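Long-range contacts in Cyclo(L-leucyl-L-phenylalanyl) synthase (Streptomyces noursei, PDB 3OQV), which makes cyclo(L-phenylalanyl-L-leucyl), an intermediate of albonoursin biosynthesis, from phenylalanyl-tRNA and leucyl-tRNA without using ATP: residues Y66-I71 against S118-Q123; A130-T135 against V179-P184. One frame throughout, in Å; residues are numbered along the deposited sequence.

Contact 1: Y66-I71 against S118-Q123; sequences YVDTHI and SLSELQ. With PO4 (phosphate ion), chain D.
Y66 and S118 pair as a parallel beta bridge at the C-terminal ends of neighbouring strands, and L119 N donates to Y66 O (2.9 Å) just as the second chain turns into helix 119-122. The Y66 ring lies against S118. S118 CB sits over one ring face, 3.9 Å from the ring centroid, in a CH-pi contact. The phenol OH reaches beyond the pair to R97. D68 grips the first turn of the helix with both carboxylate oxygens. Its OD1 accepts from S120 N at 3.0 Å and its OD2 from S120 OG at 2.7 Å, each through the syn lone pair. The chi1 of 59° sets CG between backbone N and carbonyl carbon and brings the carboxylate to the helix start. With an alanine in place of D68, S120 N and S120 OG would probably lose their acceptor, and the 68-70 loop its hold on the helix start. S118 is the N-cap: its OG accepts from E121 N. L119 CD2 packs on V67 CG1 and also touches T69 OG1. Further on, H70 NE2 (2.6 Å) and Q123 NE2 (2.8 Å) both donate to O1 of a phosphate ion. The parallel strands 59-67 and 114-118, joined through helices, form a beta-alpha-beta crossover of the Rossmann fold, and V67 at the C-terminal end of the first lines the dithiane diol pocket.

Contact 2: A130-T135 against V179-P184; sequences AVRERT and VLAEAP. With DTD (dithiane diol), chain B; PO4 (phosphate ion), chain D.
R132 lies along the L180-P184 side of helix 179-184, where the axes of the two segments approach to 8.8 Å, with 121° between their N-to-C directions. Its CB starts against the proline ring, 3.8 Å from P184 CG. CG stands anti to the backbone N (chi1 172°), and a bend at chi2 turns the chain toward the other helix. CD lies near P184 CG and L180 O. NE passes L180 O at 3.7 Å but has its salt bridge with D136. The guanidinium turns one face to the backbone: L180 O is 3.6 Å above its plane, toward the rim, and A181 N is on the same face. At the tip, NH1 and NH2 make weak hydrogen bonds to phosphate O1 (3.4 Å) and O2. NH1 also bonds to Y128 OH.

Beside it, V131 CG1 packs on P184 CB at 3.6 Å. T135 CB faces A183 CB, and T135 OG1 lies by P184 CG. That hydroxyl donates to a water, which donates to L180 O at 3.0 Å.

The segments meet through V131, T135, A183, P184, the stem and guanidinium face of R132, and one water, without a direct hydrogen bond. Although paired with D136, the guanidinium probably lends positive character beside residues 179-182, which probably bind substrate. The phosphate, probably from the crystallisation liquor and weakly held by R132, suggests at most a place for an anion.

From the N terminus, the chain runs through strand 59-67 into contact 1. Contact 1 closes a loop of 46 residues, mostly helix, when strand 114-118 returns beside strand 59-67. Helix 119-122 comes next, and then helix 126-141 opens contact 2, which closes a second loop, again largely helical, on helix 169-193. The loops are in series; they neither nest nor cross. Contact 1 ties the end of strand 59-67 and the loop after it to the end of strand 114-118 and to helix 119-122. Contact 2 joins two helices beyond the strand ends. The contacts touch where V67 CG2 meets E182 OE2 and where H70 and Q123 pack on A181. One phosphate is bound by both.

Contact 1: Y66-I71 against S118-Q123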
loop_
_atom_site.group_PDB
_atom_site.type_symbol
_atom_site.label_atom_id
_atom_site.label_comp_id
_atom_site.label_asym_id
_atom_site.label_seq_id
_atom_site.Cartn_x
_atom_site.Cartn_y
_atom_site.Cartn_z
ATOM N N TYR A 66 4.040 -2.229 5.143
ATOM C CA TYR A 66 3.730 -0.872 5.535
ATOM C C TYR A 66 4.587 0.142 4.773
ATOM O O TYR A 66 5.759 -0.103 4.481
ATOM C CB TYR A 66 3.832 -0.704 7.051
ATOM C CG TYR A 66 5.219 -0.860 7.619
ATOM C CD1 TYR A 66 6.016 0.260 7.851
ATOM C CD2 TYR A 66 5.686 -2.101 8.039
ATOM C CE1 TYR A 66 7.269 0.148 8.416
ATOM C CE2 TYR A 66 6.953 -2.222 8.641
ATOM C CZ TYR A 66 7.728 -1.085 8.820
ATOM O OH TYR A 66 8.980 -1.160 9.392
ATOM N N VAL A 67 3.943 1.199 4.302
ATOM C CA VAL A 67 4.573 2.086 3.329
ATOM C C VAL A 67 5.298 3.214 4.059
ATOM O O VAL A 67 4.673 4.127 4.596
ATOM C CB VAL A 67 3.540 2.677 2.374
ATOM C CG1 VAL A 67 4.243 3.497 1.289
ATOM C CG2 VAL A 67 2.719 1.560 1.752
ATOM N N ASP A 68 6.620 3.124 4.089
ATOM C CA ASP A 68 7.443 4.025 4.881
ATOM C C ASP A 68 8.213 4.984 3.976
ATOM O O ASP A 68 8.966 5.819 4.459
ATOM C CB ASP A 68 8.398 3.239 5.794
ATOM C CG ASP A 68 9.339 2.317 5.022
ATOM O OD1 ASP A 68 8.959 1.800 3.949
ATOM O OD2 ASP A 68 10.458 2.074 5.523
ATOM N N THR A 69 7.944 4.924 2.674
ATOM C CA THR A 69 8.806 5.570 1.681
ATOM C C THR A 69 8.161 6.834 1.125
ATOM O O THR A 69 6.949 6.859 0.871
ATOM C CB THR A 69 9.109 4.616 0.508
ATOM O OG1 THR A 69 7.904 3.953 0.111
ATOM C CG2 THR A 69 10.129 3.572 0.933
ATOM N N HIS A 70 8.977 7.867 0.911
ATOM C CA HIS A 70 8.570 9.057 0.152
ATOM C C HIS A 70 7.611 9.974 0.905
ATOM O O HIS A 70 7.135 10.963 0.352
ATOM C CB HIS A 70 7.974 8.664 -1.209
ATOM C CG HIS A 70 8.958 8.003 -2.129
ATOM N ND1 HIS A 70 10.131 8.610 -2.522
ATOM C CD2 HIS A 70 8.976 6.761 -2.677
ATOM C CE1 HIS A 70 10.814 7.787 -3.300
ATOM N NE2 HIS A 70 10.133 6.659 -3.412
ATOM N N ILE A 71 7.304 9.637 2.155
ATOM C CA ILE A 71 6.366 10.433 2.946
ATOM C C ILE A 71 6.925 11.819 3.213
ATOM O O ILE A 71 6.192 12.807 3.186
ATOM C CB ILE A 71 6.023 9.764 4.293
ATOM C CG1 ILE A 71 5.413 8.373 4.074
ATOM C CG2 ILE A 71 5.060 10.643 5.091
ATOM C CD1 ILE A 71 5.474 7.480 5.319
ATOM N N SER A 118 8.613 -3.430 5.802
ATOM C CA SER A 118 8.449 -2.091 5.240
ATOM C C SER A 118 8.584 -2.132 3.719
ATOM O O SER A 118 9.249 -3.013 3.183
ATOM C CB SER A 118 9.514 -1.153 5.801
ATOM O OG SER A 118 10.808 -1.594 5.412
ATOM N N LEU A 119 8.001 -1.155 3.028
ATOM C CA LEU A 119 8.222 -1.036 1.579
ATOM C C LEU A 119 9.706 -0.810 1.274
ATOM O O LEU A 119 10.259 -1.405 0.350
ATOM C CB LEU A 119 7.365 0.074 0.966
ATOM C CG LEU A 119 7.400 0.236 -0.568
ATOM C CD1 LEU A 119 7.155 -1.098 -1.298
ATOM C CD2 LEU A 119 6.365 1.256 -1.017
ATOM N N SER A 120 10.377 -0.019 2.104
ATOM C CA SER A 120 11.784 0.255 1.865
ATOM C C SER A 120 12.648 -1.006 1.914
ATOM O O SER A 120 13.524 -1.172 1.078
ATOM C CB SER A 120 12.318 1.358 2.803
ATOM O OG SER A 120 12.437 0.878 4.121
ATOM N N GLU A 121 12.320 -1.953 2.793
ATOM C CA GLU A 121 13.035 -3.221 2.827
ATOM C C GLU A 121 12.726 -4.046 1.574
ATOM O O GLU A 121 13.602 -4.677 0.994
ATOM C CB GLU A 121 12.625 -4.029 4.059
ATOM C CG GLU A 121 13.447 -5.282 4.269
ATOM C CD GLU A 121 12.940 -6.108 5.436
ATOM O OE1 GLU A 121 12.241 -5.530 6.301
ATOM O OE2 GLU A 121 13.208 -7.334 5.461
ATOM N N LEU A 122 11.456 -4.068 1.201
ATOM C CA LEU A 122 10.993 -4.836 0.062
ATOM C C LEU A 122 11.666 -4.324 -1.218
ATOM O O LEU A 122 11.990 -5.101 -2.140
ATOM C CB LEU A 122 9.479 -4.672 -0.028
ATOM C CG LEU A 122 8.756 -5.490 -1.086
ATOM C CD1 LEU A 122 9.054 -6.965 -0.920
ATOM C CD2 LEU A 122 7.257 -5.241 -0.956
ATOM N N GLN A 123 11.977 -3.027 -1.227
ATOM C CA GLN A 123 12.521 -2.392 -2.419
ATOM C C GLN A 123 13.940 -2.871 -2.695
ATOM O O GLN A 123 14.461 -2.692 -3.795
ATOM C CB GLN A 123 12.529 -0.875 -2.256
ATOM C CG GLN A 123 11.174 -0.214 -2.426
ATOM C CD GLN A 123 11.314 1.271 -2.570
ATOM O OE1 GLN A 123 11.995 1.910 -1.764
ATOM N NE2 GLN A 123 10.763 1.825 -3.652
HETATM P P PO4 D . 12.656 4.838 -4.988
HETATM O O1 PO4 D . 11.287 4.513 -4.422
HETATM O O2 PO4 D . 12.468 5.744 -6.184
HETATM O O3 PO4 D . 13.510 5.515 -3.942
HETATM O O4 PO4 D . 13.344 3.561 -5.407
#

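Contact 2: A130-T135 against V179-P184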
loop_
_atom_site.group_PDB
_atom_site.type_symbol
_atom_site.label_atom_id
_atom_site.label_comp_id
_atom_site.label_asym_id
_atom_site.label_seq_id
_atom_site.Cartn_x
_atom_site.Cartn_y
_atom_site.Cartn_z
ATOM N N ALA A 130 12.900 -6.282 -10.226
ATOM C CA ALA A 130 12.571 -6.766 -11.567
ATOM C C ALA A 130 11.196 -6.246 -12.006
ATOM O O ALA A 130 10.997 -5.885 -13.172
ATOM C CB ALA A 130 12.626 -8.281 -11.618
ATOM N N VAL A 131 10.249 -6.225 -11.072
ATOM C CA VAL A 131 8.913 -5.754 -11.382
ATOM C C VAL A 131 8.931 -4.251 -11.599
ATOM O O VAL A 131 8.280 -3.739 -12.504
ATOM C CB VAL A 131 7.895 -6.148 -10.289
ATOM C CG1 VAL A 131 6.530 -5.517 -10.578
ATOM C CG2 VAL A 131 7.789 -7.667 -10.208
ATOM N N ARG A 132 9.692 -3.545 -10.767
ATOM C CA ARG A 132 9.757 -2.094 -10.830
ATOM C C ARG A 132 10.310 -1.587 -12.163
ATOM O O ARG A 132 9.823 -0.603 -12.704
ATOM C CB ARG A 132 10.596 -1.564 -9.660
ATOM C CG ARG A 132 10.896 -0.079 -9.701
ATOM C CD ARG A 132 9.736 0.741 -9.207
ATOM N NE ARG A 132 10.014 2.175 -9.298
ATOM C CZ ARG A 132 10.330 2.954 -8.267
ATOM N NH1 ARG A 132 10.416 2.451 -7.042
ATOM N NH2 ARG A 132 10.532 4.249 -8.461
ATOM N N GLU A 133 11.324 -2.262 -12.689
ATOM C CA GLU A 133 11.744 -2.055 -14.068
ATOM C C GLU A 133 10.525 -1.999 -15.001
ATOM O O GLU A 133 10.408 -1.102 -15.844
ATOM C CB GLU A 133 12.701 -3.177 -14.483
ATOM C CG GLU A 133 13.533 -2.889 -15.730
ATOM C CD GLU A 133 14.233 -4.133 -16.273
ATOM O OE1 GLU A 133 14.739 -4.943 -15.466
ATOM O OE2 GLU A 133 14.270 -4.301 -17.512
ATOM N N ARG A 134 9.598 -2.934 -14.811
ATOM C CA ARG A 134 8.473 -3.100 -15.726
ATOM C C ARG A 134 7.420 -2.018 -15.524
ATOM O O ARG A 134 6.902 -1.472 -16.496
ATOM C CB ARG A 134 7.828 -4.476 -15.553
ATOM C CG ARG A 134 8.462 -5.564 -16.388
ATOM C CD ARG A 134 7.844 -6.909 -16.055
ATOM N NE ARG A 134 8.862 -7.855 -15.612
ATOM C CZ ARG A 134 8.742 -8.660 -14.564
ATOM N NH1 ARG A 134 7.630 -8.665 -13.833
ATOM N NH2 ARG A 134 9.736 -9.484 -14.265
ATOM N N THR A 135 7.090 -1.719 -14.266
ATOM C CA THR A 135 6.111 -0.672 -13.970
ATOM C C THR A 135 6.600 0.738 -14.343
ATOM O O THR A 135 5.830 1.537 -14.871
ATOM C CB THR A 135 5.628 -0.693 -12.489
ATOM O OG1 THR A 135 6.750 -0.575 -11.598
ATOM C CG2 THR A 135 4.853 -1.966 -12.187
ATOM N N VAL A 179 3.662 6.819 -5.449
ATOM C CA VAL A 179 2.772 5.870 -6.107
ATOM C C VAL A 179 3.574 4.891 -6.974
ATOM O O VAL A 179 3.303 3.691 -6.961
ATOM C CB VAL A 179 1.715 6.588 -6.962
ATOM C CG1 VAL A 179 1.138 5.636 -8.036
ATOM C CG2 VAL A 179 0.593 7.149 -6.065
ATOM N N LEU A 180 4.590 5.392 -7.677
ATOM C CA LEU A 180 5.472 4.522 -8.455
ATOM C C LEU A 180 6.237 3.499 -7.614
ATOM O O LEU A 180 6.563 2.431 -8.114
ATOM C CB LEU A 180 6.453 5.332 -9.318
ATOM C CG LEU A 180 5.786 6.154 -10.422
ATOM C CD1 LEU A 180 6.823 6.840 -11.300
ATOM C CD2 LEU A 180 4.839 5.297 -11.260
ATOM N N ALA A 181 6.601 3.860 -6.381
ATOM C CA ALA A 181 7.172 2.897 -5.439
ATOM C C ALA A 181 6.197 1.758 -5.093
ATOM O O ALA A 181 6.621 0.634 -4.835
ATOM C CB ALA A 181 7.666 3.607 -4.154
ATOM N N GLU A 182 4.905 2.075 -5.034
ATOM C CA GLU A 182 3.856 1.111 -4.661
ATOM C C GLU A 182 3.441 0.232 -5.837
ATOM O O GLU A 182 2.865 -0.845 -5.653
ATOM C CB GLU A 182 2.620 1.859 -4.152
ATOM C CG GLU A 182 2.816 2.512 -2.782
ATOM C CD GLU A 182 1.508 3.012 -2.190
ATOM O OE1 GLU A 182 0.675 3.533 -2.953
ATOM O OE2 GLU A 182 1.278 2.834 -0.974
ATOM N N ALA A 183 3.715 0.712 -7.044
ATOM C CA ALA A 183 3.128 0.143 -8.255
ATOM C C ALA A 183 3.474 -1.331 -8.504
ATOM O O ALA A 183 2.616 -2.086 -8.962
ATOM C CB ALA A 183 3.495 0.993 -9.477
ATOM N N PRO A 184 4.735 -1.738 -8.250
ATOM C CA PRO A 184 5.054 -3.168 -8.350
ATOM C C PRO A 184 4.084 -4.043 -7.559
ATOM O O PRO A 184 3.723 -5.142 -8.007
ATOM C CB PRO A 184 6.464 -3.245 -7.754
ATOM C CG PRO A 184 7.083 -1.912 -8.177
ATOM C CD PRO A 184 5.942 -0.919 -8.008
HETATM S S1 DTD B . -0.521 -1.211 -2.477
HETATM C C1 DTD B . -2.021 -0.300 -2.324
HETATM C C2 DTD B . -2.448 -0.354 -0.864
HETATM O O2 DTD B . -3.853 -0.087 -0.756
HETATM C C3 DTD B . -1.621 0.642 -0.056
HETATM O O3 DTD B . -2.369 1.165 1.049
HETATM C C4 DTD B . -0.345 -0.013 0.460
HETATM S S4 DTD B . 0.570 -0.744 -0.863
HETATM P P PO4 D . 12.656 4.838 -4.988
HETATM O O1 PO4 D . 11.287 4.513 -4.422
HETATM O O2 PO4 D . 12.468 5.744 -6.184
HETATM O O3 PO4 D . 13.510 5.515 -3.942
HETATM O O4 PO4 D . 13.344 3.561 -5.407
HETATM O O HOH W 1 6.827 2.061 -11.090
#